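Local coordinates for putative carboxynorspermidine decarboxylase protein (Sinorhizobium meliloti, PDB 3MT1), which probably catalyses the pyridoxal 5'-phosphate-dependent decarboxylation of carboxynorspermidine and carboxyspermidine, giving norspermidine and spermidine, at residues 3-8 and 336-341; 189-194 and 223-228; 240-245 and 259-264. All coordinates share one frame; numbering follows the deposited sequence.

How the contacts relate
Contacts 1 and 3 lie side by side in the beta domain, their centres about 8 Å apart, and both reach one mixed sheet in which strand 6-10 runs between strands 339-343 and 240-251. Contact 2 belongs to the parallel eight-stranded barrel on the other side of the chain's centre, about 43 Å from either of them, centre to centre. Along the chain, contact 1 brings the N-terminal strand beside one from late in the sequence, and contacts 2 and 3 follow one another inside the loop it closes. The chain thus starts in the beta domain, builds the barrel and returns, the two-domain plan of class-II (fold type III) decarboxylases. Thr4 joins contacts 1 and 3 through Asp260 and Thr245.

Contact 1: residues 3-8 and 336-341; sequences ETPYYL and KMPAIA
Glu3 CB is approached by Lys336 NZ to 4.4 Å, but the lysine does not reach the carboxylate, which binds Asn84 of the second subunit. The side chain of Lys336 is extended, and its NZ also comes to within 4.1 Å of Thr4 O. A cis peptide bond leads into Pro5, whose ring crosses that of Pro338 with CG to CG at 3.8 Å. Pro5 O accepts the first backbone bond, from Ala339 N at 3.2 Å, the donor tilted 24° from the carbonyl plane.

From Tyr6 the chains run as parallel strands. This pairing places a strand from near the C-terminus beside the N-terminal strand in the beta domain of the decarboxylase fold; strand 240-251 flanks the N-terminal strand as well. Tyr6 CB packs on Ala339 CB, and because CG is flanked by N and C of its own backbone (chi1 53°) the ring is led away from the 336-341 segment, toward Arg315.

Tyr7 N donates to Ala339 O at 3.0 Å, and Tyr7 O accepts from Ala341 N at 2.9 Å, so its N-H and its carbonyl are both engaged by the 336-341 segment. Its side chain leaves on the sheet face shared with Ile340, with CG beside the backbone N (chi1 -60°); the ring comes back alongside Pro338 and crosses it at a slant, CE1 lying 3.7 Å from Pro338 CB, and the hydroxyl bonds to His266 O. A leucine here would probably leave His266 O without this partner and uncover part of the Pro338 ring. Leu8 returns to the face of Tyr6 and reaches with CD1 toward Ala341, 3.8 Å from Ala341 O.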
loop_
_atom_site.group_PDB
_atom_site.type_symbol
_atom_site.label_atom_id
_atom_site.label_comp_id
_atom_site.label_asym_id
_atom_site.label_seq_id
_atom_site.Cartn_x
_atom_site.Cartn_y
_atom_site.Cartn_z
ATOM N N GLU B 3 15.047 -11.581 12.914
ATOM C CA GLU B 3 14.815 -12.308 11.664
ATOM C C GLU B 3 14.409 -11.392 10.512
ATOM O O GLU B 3 13.850 -10.325 10.719
ATOM C CB GLU B 3 13.727 -13.368 11.832
ATOM C CG GLU B 3 13.835 -14.203 13.083
ATOM C CD GLU B 3 13.445 -15.645 12.838
ATOM O OE1 GLU B 3 12.419 -15.878 12.151
ATOM O OE2 GLU B 3 14.178 -16.555 13.320
ATOM N N THR B 4 14.669 -11.821 9.286
ATOM C CA THR B 4 14.288 -10.999 8.169
ATOM C C THR B 4 12.785 -11.180 7.927
ATOM O O THR B 4 12.204 -12.135 8.386
ATOM C CB THR B 4 15.133 -11.274 6.912
ATOM O OG1 THR B 4 15.104 -12.657 6.610
ATOM C CG2 THR B 4 16.547 -10.863 7.152
ATOM N N PRO B 5 12.144 -10.227 7.256
ATOM C CA PRO B 5 12.698 -8.969 6.808
ATOM C C PRO B 5 12.668 -7.949 7.929
ATOM O O PRO B 5 11.833 -8.048 8.848
ATOM C CB PRO B 5 11.724 -8.544 5.700
ATOM C CG PRO B 5 10.413 -9.105 6.099
ATOM C CD PRO B 5 10.764 -10.434 6.763
ATOM N N TYR B 6 13.566 -6.979 7.862
ATOM C CA TYR B 6 13.468 -5.795 8.693
ATOM C C TYR B 6 14.103 -4.584 7.973
ATOM O O TYR B 6 14.968 -4.755 7.082
ATOM C CB TYR B 6 14.097 -6.025 10.079
ATOM C CG TYR B 6 15.515 -6.555 10.049
ATOM C CD1 TYR B 6 16.604 -5.694 10.022
ATOM C CD2 TYR B 6 15.766 -7.921 10.060
ATOM C CE1 TYR B 6 17.916 -6.190 10.008
ATOM C CE2 TYR B 6 17.066 -8.415 10.036
ATOM C CZ TYR B 6 18.131 -7.541 10.001
ATOM O OH TYR B 6 19.412 -8.035 9.971
ATOM N N TYR B 7 13.635 -3.383 8.332
ATOM C CA TYR B 7 14.223 -2.147 7.857
ATOM C C TYR B 7 15.287 -1.795 8.868
ATOM O O TYR B 7 14.992 -1.731 10.073
ATOM C CB TYR B 7 13.188 -1.024 7.850
ATOM C CG TYR B 7 11.955 -1.212 6.977
ATOM C CD1 TYR B 7 10.730 -1.576 7.548
ATOM C CD2 TYR B 7 11.990 -0.943 5.605
ATOM C CE1 TYR B 7 9.579 -1.735 6.769
ATOM C CE2 TYR B 7 10.844 -1.088 4.801
ATOM C CZ TYR B 7 9.632 -1.488 5.395
ATOM O OH TYR B 7 8.470 -1.651 4.640
ATOM N N LEU B 8 16.516 -1.547 8.421
ATOM C CA LEU B 8 17.594 -1.254 9.373
ATOM C C LEU B 8 18.028 0.186 9.231
ATOM O O LEU B 8 18.581 0.588 8.213
ATOM C CB LEU B 8 18.769 -2.200 9.157
ATOM C CG LEU B 8 19.990 -2.112 10.082
ATOM C CD1 LEU B 8 19.611 -2.151 11.499
ATOM C CD2 LEU B 8 20.980 -3.266 9.812
ATOM N N LYS B 336 4.499 -11.410 6.266
ATOM C CA LYS B 336 5.135 -10.845 7.448
ATOM C C LYS B 336 5.591 -9.411 7.204
ATOM O O LYS B 336 6.241 -9.130 6.199
ATOM C CB LYS B 336 6.336 -11.710 7.861
ATOM C CG LYS B 336 6.602 -11.569 9.347
ATOM C CD LYS B 336 7.893 -12.217 9.818
ATOM C CE LYS B 336 8.140 -11.813 11.265
ATOM N NZ LYS B 336 9.616 -11.798 11.505
HETATM N N MSE B 337 5.224 -8.517 8.108
HETATM C CA MSE B 337 5.604 -7.151 7.979
HETATM C C MSE B 337 7.022 -6.925 8.550
HETATM O O MSE B 337 7.380 -7.504 9.560
HETATM C CB MSE B 337 4.568 -6.273 8.675
HETATM C CG MSE B 337 4.732 -4.776 8.394
HETATM SE SE MSE B 337 3.296 -3.822 9.259
HETATM C CE MSE B 337 1.970 -3.919 7.817
ATOM N N PRO B 338 7.841 -6.083 7.903
ATOM C CA PRO B 338 9.201 -6.089 8.420
ATOM C C PRO B 338 9.335 -5.377 9.743
ATOM O O PRO B 338 8.690 -4.360 9.967
ATOM C CB PRO B 338 10.005 -5.378 7.315
ATOM C CG PRO B 338 9.171 -5.525 6.044
ATOM C CD PRO B 338 7.755 -5.482 6.555
ATOM N N ALA B 339 10.157 -5.920 10.624
ATOM C CA ALA B 339 10.470 -5.277 11.888
ATOM C C ALA B 339 11.127 -3.945 11.618
ATOM O O ALA B 339 11.692 -3.726 10.551
ATOM C CB ALA B 339 11.430 -6.201 12.767
ATOM N N ILE B 340 11.073 -3.052 12.588
ATOM C CA ILE B 340 11.764 -1.794 12.459
ATOM C C ILE B 340 12.957 -1.891 13.397
ATOM O O ILE B 340 12.794 -2.192 14.582
ATOM C CB ILE B 340 10.841 -0.592 12.821
ATOM C CG1 ILE B 340 9.683 -0.472 11.824
ATOM C CG2 ILE B 340 11.635 0.718 12.919
ATOM C CD1 ILE B 340 8.675 0.743 12.141
ATOM N N ALA B 341 14.155 -1.676 12.850
ATOM C CA ALA B 341 15.403 -1.787 13.631
ATOM C C ALA B 341 16.446 -0.723 13.324
ATOM O O ALA B 341 16.468 -0.114 12.256
ATOM C CB ALA B 341 15.989 -3.150 13.501
#

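Contact 2: residues 189-194 and 223-228; sequences ARVDWV and YGVQIY
Three backbone hydrogen bonds tie Asp192 and Val194 to Gln226 and Tyr228. Gln226 N points at Asp192 O from above the carbonyl plane, 3.2 Å away, whereas Val194 N meets Gln226 O almost straight on, at 2.9 Å with an N-H...O angle of 174°. Tyr228 N then reaches Val194 O at 2.8 Å. Val194 is therefore gripped through both its N-H and its carbonyl, and CA-H...O contacts from Trp193 and Ile227 accompany these bonds.

The strands run parallel, Trp193 level with Gln226 and Val194 with Ile227. With helix 209-223 between them they form a beta-alpha-beta unit, the seventh and eighth strands of the closed TIM-type barrel.

Among the apolar contacts, the side chains of Val194 and Val225 meet at a slant, CG2 to CG2 4.0 Å. Trp193 CB lies at the edge of the Tyr228 ring, 4.1 Å from CE2; with its CG wedged between N and C of the main chain (chi1 60°), the indole itself turns away to Asn157 and Lys95. Ahead of the strands, Ala189 CB meets the Tyr223 ring at its edge, in plane, 3.9 Å from CD1. A further van der Waals touch falls on a carbonyl, Val225 CG1 lying 3.4 Å from Val191 O.

Among side-chain polar groups, Gln226 folds back at chi2, and its NE2 donates to Ile227 O and to Gly29 O.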
loop_
_atom_site.group_PDB
_atom_site.type_symbol
_atom_site.label_atom_id
_atom_site.label_comp_id
_atom_site.label_asym_id
_atom_site.label_seq_id
_atom_site.Cartn_x
_atom_site.Cartn_y
_atom_site.Cartn_z
ATOM N N ALA B 189 7.898 39.737 -0.825
ATOM C CA ALA B 189 8.415 40.869 -0.025
ATOM C C ALA B 189 7.462 41.298 1.095
ATOM O O ALA B 189 7.917 41.713 2.163
ATOM C CB ALA B 189 8.757 42.085 -0.929
ATOM N N ARG B 190 6.154 41.168 0.850
ATOM C CA ARG B 190 5.113 41.709 1.742
ATOM C C ARG B 190 4.743 40.782 2.904
ATOM O O ARG B 190 4.093 41.210 3.860
ATOM C CB ARG B 190 3.849 42.083 0.950
ATOM C CG ARG B 190 4.012 43.223 -0.052
ATOM C CD ARG B 190 2.780 43.373 -0.975
ATOM N NE ARG B 190 1.521 43.414 -0.221
ATOM C CZ ARG B 190 0.297 43.480 -0.754
ATOM N NH1 ARG B 190 0.128 43.527 -2.076
ATOM N NH2 ARG B 190 -0.764 43.495 0.051
ATOM N N VAL B 191 5.145 39.520 2.831
ATOM C CA VAL B 191 4.845 38.578 3.906
ATOM C C VAL B 191 6.096 38.360 4.713
ATOM O O VAL B 191 7.142 38.908 4.385
ATOM C CB VAL B 191 4.309 37.224 3.395
ATOM C CG1 VAL B 191 3.005 37.416 2.669
ATOM C CG2 VAL B 191 5.309 36.542 2.500
ATOM N N ASP B 192 6.017 37.564 5.773
ATOM C CA ASP B 192 7.211 37.409 6.560
ATOM C C ASP B 192 7.780 36.006 6.675
ATOM O O ASP B 192 8.774 35.817 7.354
ATOM C CB ASP B 192 7.114 38.157 7.901
ATOM C CG ASP B 192 6.005 37.670 8.740
ATOM O OD1 ASP B 192 5.769 36.460 8.652
ATOM O OD2 ASP B 192 5.371 38.475 9.463
ATOM N N TRP B 193 7.207 35.037 5.954
ATOM C CA TRP B 193 7.857 33.722 5.813
ATOM C C TRP B 193 7.456 32.986 4.552
ATOM O O TRP B 193 6.355 33.163 4.041
ATOM C CB TRP B 193 7.641 32.822 7.033
ATOM C CG TRP B 193 6.210 32.521 7.324
ATOM C CD1 TRP B 193 5.411 33.193 8.186
ATOM C CD2 TRP B 193 5.390 31.470 6.752
ATOM N NE1 TRP B 193 4.147 32.624 8.205
ATOM C CE2 TRP B 193 4.106 31.580 7.331
ATOM C CE3 TRP B 193 5.621 30.462 5.807
ATOM C CZ2 TRP B 193 3.051 30.733 7.006
ATOM C CZ3 TRP B 193 4.561 29.608 5.476
ATOM C CH2 TRP B 193 3.289 29.752 6.086
ATOM N N VAL B 194 8.364 32.137 4.078
ATOM C CA VAL B 194 8.180 31.338 2.864
ATOM C C VAL B 194 8.720 29.943 3.081
ATOM O O VAL B 194 9.796 29.768 3.656
ATOM C CB VAL B 194 8.958 31.921 1.665
ATOM C CG1 VAL B 194 8.815 31.013 0.454
ATOM C CG2 VAL B 194 8.436 33.288 1.313
ATOM N N TYR B 223 14.148 39.667 0.324
ATOM C CA TYR B 223 12.710 39.743 0.616
ATOM C C TYR B 223 12.328 39.950 2.086
ATOM O O TYR B 223 11.157 40.192 2.389
ATOM C CB TYR B 223 11.962 38.558 -0.015
ATOM C CG TYR B 223 12.042 38.560 -1.533
ATOM C CD1 TYR B 223 11.285 39.464 -2.289
ATOM C CD2 TYR B 223 12.894 37.685 -2.215
ATOM C CE1 TYR B 223 11.364 39.487 -3.669
ATOM C CE2 TYR B 223 12.975 37.701 -3.602
ATOM C CZ TYR B 223 12.208 38.602 -4.323
ATOM O OH TYR B 223 12.291 38.645 -5.703
ATOM N N GLY B 224 13.309 39.884 2.986
ATOM C CA GLY B 224 13.064 39.981 4.439
ATOM C C GLY B 224 12.069 38.954 4.989
ATOM O O GLY B 224 11.151 39.313 5.735
ATOM N N VAL B 225 12.248 37.687 4.592
ATOM C CA VAL B 225 11.397 36.567 5.008
ATOM C C VAL B 225 12.233 35.472 5.681
ATOM O O VAL B 225 13.417 35.335 5.402
ATOM C CB VAL B 225 10.602 35.910 3.796
ATOM C CG1 VAL B 225 9.558 36.872 3.174
ATOM C CG2 VAL B 225 11.537 35.349 2.726
ATOM N N GLN B 226 11.619 34.698 6.569
ATOM C CA GLN B 226 12.245 33.464 7.045
ATOM C C GLN B 226 11.992 32.301 6.046
ATOM O O GLN B 226 10.853 32.054 5.618
ATOM C CB GLN B 226 11.747 33.101 8.444
ATOM C CG GLN B 226 12.233 31.747 8.928
ATOM C CD GLN B 226 13.712 31.754 9.328
ATOM O OE1 GLN B 226 14.147 32.610 10.114
ATOM N NE2 GLN B 226 14.482 30.777 8.813
ATOM N N ILE B 227 13.061 31.609 5.666
ATOM C CA ILE B 227 12.921 30.491 4.766
ATOM C C ILE B 227 12.739 29.208 5.552
ATOM O O ILE B 227 13.405 28.971 6.561
ATOM C CB ILE B 227 14.105 30.374 3.777
ATOM C CG1 ILE B 227 14.093 31.541 2.791
ATOM C CG2 ILE B 227 14.017 29.060 2.959
ATOM C CD1 ILE B 227 15.290 31.544 1.870
ATOM N N TYR B 228 11.791 28.411 5.077
ATOM C CA TYR B 228 11.614 27.009 5.481
ATOM C C TYR B 228 11.961 26.054 4.347
ATOM O O TYR B 228 11.595 26.272 3.192
ATOM C CB TYR B 228 10.199 26.760 5.955
ATOM C CG TYR B 228 9.953 27.441 7.257
ATOM C CD1 TYR B 228 10.229 26.801 8.470
ATOM C CD2 TYR B 228 9.462 28.735 7.282
ATOM C CE1 TYR B 228 9.997 27.437 9.684
ATOM C CE2 TYR B 228 9.230 29.383 8.482
ATOM C CZ TYR B 228 9.503 28.746 9.678
ATOM O OH TYR B 228 9.282 29.442 10.853
#

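Contact 3: residues 240-245 and 259-264; sequences TTLEVT and VDSSIE
Asp260 holds the end of the 240-245 segment through its backbone and its carboxylate together. Its N-H bonds to Thr245 O at 3.1 Å, nearly in line with the carbonyl, though the angle at hydrogen is a bent 135°. From CB the side chain turns to the strand: CG is placed over its own main chain, near both N and C (chi1 62°), which brings the carboxylate carbon to 3.7 Å from Thr245 N. OD1 goes furthest into the contact. It accepts from Thr245 N at 3.0 Å, the donor lying well above the carboxylate plane, 56° out of it, and it also lies 3.3 Å from Val244 CB. OD2 passes Thr245 CB at 3.9 Å and hydrogen-bonds with Thr4 OG1; that same hydroxyl also pairs with Thr245 OG1. One carboxylate thus fastens both the strand 240-251 and the segment 3-8.

Strands 240-251 and 255-259 are antiparallel neighbours in the mixed sheet of the beta domain, and here the second strand has just ended. Asp260 is the centre of an inverse gamma turn, closed by a weak bond from Ser261 N to Val259 O, through which the chain leaves the sheet for helix 263-266; Ser262 occupies the N-cap position.

Val244 and Leu242 add packing contacts. Val244 CG2 meets Val259 CB at 3.6 Å, the two valines crossing, while its other methyl, CG1, lies 3.7 Å from Ser261 CB. Two residues earlier on the strand, Leu242 CD2 rests on a hydroxyl, 3.6 Å from Ser261 OG, whose hydrogen-bonding partner is His266 ND1.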
loop_
_atom_site.group_PDB
_atom_site.type_symbol
_atom_site.label_atom_id
_atom_site.label_comp_id
_atom_site.label_asym_id
_atom_site.label_seq_id
_atom_site.Cartn_x
_atom_site.Cartn_y
_atom_site.Cartn_z
ATOM N N THR B 240 19.119 3.918 5.349
ATOM C CA THR B 240 18.381 2.749 5.789
ATOM C C THR B 240 18.383 1.649 4.734
ATOM O O THR B 240 18.309 1.926 3.561
ATOM C CB THR B 240 16.927 3.169 6.101
ATOM O OG1 THR B 240 16.940 4.232 7.079
ATOM C CG2 THR B 240 16.060 1.990 6.600
ATOM N N THR B 241 18.428 0.393 5.170
ATOM C CA THR B 241 18.311 -0.748 4.259
ATOM C C THR B 241 17.099 -1.620 4.607
ATOM O O THR B 241 16.616 -1.592 5.751
ATOM C CB THR B 241 19.565 -1.623 4.309
ATOM O OG1 THR B 241 19.837 -1.961 5.683
ATOM C CG2 THR B 241 20.799 -0.876 3.700
ATOM N N LEU B 242 16.602 -2.378 3.622
ATOM C CA LEU B 242 15.649 -3.450 3.894
ATOM C C LEU B 242 16.386 -4.804 3.798
ATOM O O LEU B 242 16.767 -5.217 2.707
ATOM C CB LEU B 242 14.426 -3.399 2.935
ATOM C CG LEU B 242 13.395 -4.551 2.980
ATOM C CD1 LEU B 242 12.818 -4.799 4.393
ATOM C CD2 LEU B 242 12.253 -4.453 1.898
ATOM N N GLU B 243 16.567 -5.483 4.932
ATOM C CA GLU B 243 17.257 -6.763 4.984
ATOM C C GLU B 243 16.369 -7.976 4.660
ATOM O O GLU B 243 15.346 -8.179 5.320
ATOM C CB GLU B 243 17.882 -6.923 6.367
ATOM C CG GLU B 243 18.812 -5.761 6.747
ATOM C CD GLU B 243 19.996 -5.581 5.788
ATOM O OE1 GLU B 243 20.627 -6.592 5.350
ATOM O OE2 GLU B 243 20.306 -4.414 5.473
ATOM N N VAL B 244 16.749 -8.784 3.669
ATOM C CA VAL B 244 15.946 -9.974 3.307
ATOM C C VAL B 244 16.788 -11.266 3.100
ATOM O O VAL B 244 18.013 -11.209 2.961
ATOM C CB VAL B 244 15.056 -9.765 2.038
ATOM C CG1 VAL B 244 14.165 -8.533 2.167
ATOM C CG2 VAL B 244 15.918 -9.679 0.773
ATOM N N THR B 245 16.104 -12.411 3.067
ATOM C CA THR B 245 16.720 -13.693 2.903
ATOM C C THR B 245 16.169 -14.294 1.632
ATOM O O THR B 245 15.024 -14.046 1.285
ATOM C CB THR B 245 16.412 -14.619 4.116
ATOM O OG1 THR B 245 16.941 -14.030 5.305
ATOM C CG2 THR B 245 17.087 -15.941 3.974
ATOM N N VAL B 259 12.616 -13.747 -2.220
ATOM C CA VAL B 259 13.002 -13.264 -0.908
ATOM C C VAL B 259 11.791 -13.116 0.012
ATOM O O VAL B 259 10.620 -13.113 -0.443
ATOM C CB VAL B 259 13.772 -11.937 -0.969
ATOM C CG1 VAL B 259 15.005 -12.088 -1.878
ATOM C CG2 VAL B 259 12.869 -10.788 -1.423
ATOM N N ASP B 260 12.078 -12.996 1.308
ATOM C CA ASP B 260 11.024 -13.044 2.293
ATOM C C ASP B 260 10.359 -11.673 2.496
ATOM O O ASP B 260 10.162 -11.231 3.610
ATOM C CB ASP B 260 11.504 -13.676 3.591
ATOM C CG ASP B 260 12.637 -12.888 4.278
ATOM O OD1 ASP B 260 13.199 -11.913 3.698
ATOM O OD2 ASP B 260 12.968 -13.280 5.435
ATOM N N SER B 261 9.981 -11.039 1.404
ATOM C CA SER B 261 9.423 -9.717 1.446
ATOM C C SER B 261 8.597 -9.551 0.183
ATOM O O SER B 261 8.546 -10.469 -0.640
ATOM C CB SER B 261 10.563 -8.700 1.463
ATOM O OG SER B 261 10.112 -7.362 1.537
ATOM N N SER B 262 7.981 -8.382 0.010
ATOM C CA SER B 262 7.134 -8.076 -1.145
ATOM C C SER B 262 7.164 -6.571 -1.444
ATOM O O SER B 262 6.952 -5.750 -0.543
ATOM C CB SER B 262 5.714 -8.515 -0.819
ATOM O OG SER B 262 4.806 -8.221 -1.848
ATOM N N ILE B 263 7.436 -6.195 -2.697
ATOM C CA ILE B 263 7.415 -4.773 -3.028
ATOM C C ILE B 263 6.048 -4.143 -2.807
ATOM O O ILE B 263 5.974 -2.962 -2.468
ATOM C CB ILE B 263 7.954 -4.409 -4.449
ATOM C CG1 ILE B 263 7.129 -5.056 -5.569
ATOM C CG2 ILE B 263 9.406 -4.777 -4.583
ATOM C CD1 ILE B 263 7.250 -4.320 -6.858
ATOM N N GLU B 264 4.970 -4.917 -2.950
ATOM C CA GLU B 264 3.662 -4.332 -2.746
ATOM C C GLU B 264 3.446 -3.960 -1.284
ATOM O O GLU B 264 2.861 -2.912 -0.972
ATOM C CB GLU B 264 2.503 -5.213 -3.267
ATOM C CG GLU B 264 1.179 -4.465 -3.142
ATOM C CD GLU B 264 0.036 -5.087 -3.903
ATOM O OE1 GLU B 264 0.297 -5.892 -4.807
ATOM O OE2 GLU B 264 -1.132 -4.801 -3.582
#